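Local coordinates for cellulose-binding protein (Saccharophagus degradans, PDB 2YHG) that may hydrolyse glycosidic bonds, and includes a nucleoside hydrolase-like domain as part of a longer, probably polysaccharide-binding protein linked to carbohydrate metabolism, at residues I82-A85 with Y86-Y90. Numbering follows the deposited sequence.
Sequences ILNA and YSQAY
Within helix 77-93, one turn of alpha-helix brings Asn84 up against Ser87 and Gln88 on the solvent side, and the carbonyl oxygen of Asn84 is the hub of the contact. In the conformer described here, one of two modelled for this serine, Ser87 OG donates to Asn84 O at 2.7 Å, the shortest of the three bonds this oxygen receives. In that conformer chi1 of 77° sets OG between its own backbone N and carbonyl carbon, which turns the hydroxyl back toward the preceding turn. Gln88 adds two weak bonds: its backbone N lies 3.3 Å from Asn84 O, and its side-chain NE2 reaches the same oxygen at 3.4 Å. Gln88 N also makes a weak bond to Ala85 O at 3.0 Å. The Gln88 side chain runs extended beyond CG, then bends at chi3 (52°), bringing NE2 to Asn84 O. Asn84 ND2 and Gln88 NE2 come within 3.4 Å, but as both are donors they do not bond, and the two amide planes are 56° apart.

Elsewhere in the turn the i to i+4 bonds are sound: Tyr86 N bonds to Ile82 O at 2.9 Å, Ser87 N to Leu83 O, and Ala89 N to Ala85 O at 3.1 Å. The helix belongs to the nucleoside hydrolase-like domain, in which helices accompany a six-stranded parallel sheet. Its buried side is covered by neighbouring helices: Ile82 packs on Leu47 and Leu51 of helix 42-52, Leu83 and Tyr86 on Leu106 of helix 103-108, and the small Ala85 and Ala89 on Leu230 of helix 228-232. The Tyr86 ring extends past the turn, and its OH is hydrogen-bonded to Pro101 O.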
loop_
_atom_site.group_PDB
_atom_site.type_symbol
_atom_site.label_atom_id
_atom_site.label_comp_id
_atom_site.label_asym_id
_atom_site.label_seq_id
_atom_site.Cartn_x
_atom_site.Cartn_y
_atom_site.Cartn_z
ATOM N N ILE A 82 -5.613 -12.555 15.681
ATOM C CA ILE A 82 -4.474 -11.738 15.336
ATOM C C ILE A 82 -4.483 -10.435 16.162
ATOM O O ILE A 82 -3.422 -10.022 16.631
ATOM C CB ILE A 82 -4.416 -11.493 13.823
ATOM C CG1 ILE A 82 -4.076 -12.794 13.084
ATOM C CG2 ILE A 82 -3.425 -10.389 13.494
ATOM C CD1 ILE A 82 -4.353 -12.796 11.622
ATOM N N LEU A 83 -5.636 -9.818 16.354
ATOM C CA LEU A 83 -5.724 -8.618 17.179
ATOM C C LEU A 83 -5.445 -8.891 18.648
ATOM O O LEU A 83 -4.888 -8.032 19.327
ATOM C CB LEU A 83 -7.059 -7.922 16.989
ATOM C CG LEU A 83 -7.289 -7.255 15.630
ATOM C CD1 LEU A 83 -8.632 -6.538 15.632
ATOM C CD2 LEU A 83 -6.176 -6.294 15.285
ATOM N N ASN A 84 -5.731 -10.101 19.131
ATOM C CA ASN A 84 -5.341 -10.447 20.504
ATOM C C ASN A 84 -3.827 -10.465 20.613
ATOM O O ASN A 84 -3.255 -9.954 21.577
ATOM C CB ASN A 84 -5.947 -11.797 20.881
ATOM C CG ASN A 84 -5.638 -12.200 22.273
ATOM O OD1 ASN A 84 -5.936 -11.483 23.227
ATOM N ND2 ASN A 84 -4.969 -13.329 22.410
ATOM N N ALA A 85 -3.143 -11.024 19.619
ATOM C CA ALA A 85 -1.679 -10.983 19.570
ATOM C C ALA A 85 -1.169 -9.551 19.478
ATOM O O ALA A 85 -0.200 -9.176 20.155
ATOM C CB ALA A 85 -1.142 -11.817 18.409
ATOM N N TYR A 86 -1.818 -8.726 18.658
ATOM C CA TYR A 86 -1.425 -7.325 18.570
ATOM C C TYR A 86 -1.504 -6.641 19.932
ATOM O O TYR A 86 -0.598 -5.878 20.290
ATOM C CB TYR A 86 -2.274 -6.576 17.553
ATOM C CG TYR A 86 -1.930 -5.108 17.448
ATOM C CD1 TYR A 86 -0.881 -4.679 16.664
ATOM C CD2 TYR A 86 -2.680 -4.148 18.120
ATOM C CE1 TYR A 86 -0.591 -3.319 16.529
ATOM C CE2 TYR A 86 -2.375 -2.782 18.025
ATOM C CZ TYR A 86 -1.346 -2.385 17.201
ATOM O OH TYR A 86 -1.077 -1.060 17.009
ATOM N N SER A 87 -2.546 -6.936 20.685
ATOM C CA SER A 87 -2.682 -6.306 21.983
ATOM C C SER A 87 -1.518 -6.680 22.910
ATOM O O SER A 87 -1.102 -5.883 23.762
ATOM C CB SER A 87 -4.031 -6.628 22.616
ATOM O OG SER A 87 -4.063 -7.941 23.151
ATOM N N GLN A 88 -0.959 -7.870 22.750
ATOM C CA GLN A 88 0.206 -8.263 23.535
ATOM C C GLN A 88 1.493 -7.576 23.077
ATOM O O GLN A 88 2.361 -7.304 23.897
ATOM C CB GLN A 88 0.378 -9.780 23.488
ATOM C CG GLN A 88 -0.793 -10.539 24.079
ATOM C CD GLN A 88 -0.722 -12.029 23.802
ATOM O OE1 GLN A 88 0.303 -12.665 24.067
ATOM N NE2 GLN A 88 -1.701 -12.538 23.074
ATOM N N ALA A 89 1.590 -7.274 21.782
ATOM C CA ALA A 89 2.772 -6.627 21.194
ATOM C C ALA A 89 2.737 -5.100 21.340
ATOM O O ALA A 89 3.769 -4.434 21.298
ATOM C CB ALA A 89 2.897 -6.993 19.718
ATOM N N TYR A 90 1.548 -4.547 21.442
ATOM C CA TYR A 90 1.333 -3.103 21.391
ATOM C C TYR A 90 2.145 -2.300 22.425
ATOM O O TYR A 90 2.693 -1.267 22.074
ATOM C CB TYR A 90 -0.150 -2.801 21.522
ATOM C CG TYR A 90 -0.478 -1.336 21.681
ATOM C CD1 TYR A 90 -0.460 -0.461 20.604
ATOM C CD2 TYR A 90 -0.763 -0.815 22.929
ATOM C CE1 TYR A 90 -0.728 0.906 20.785
ATOM C CE2 TYR A 90 -0.992 0.529 23.115
ATOM C CZ TYR A 90 -0.954 1.389 22.056
ATOM O OH TYR A 90 -1.208 2.728 22.255
#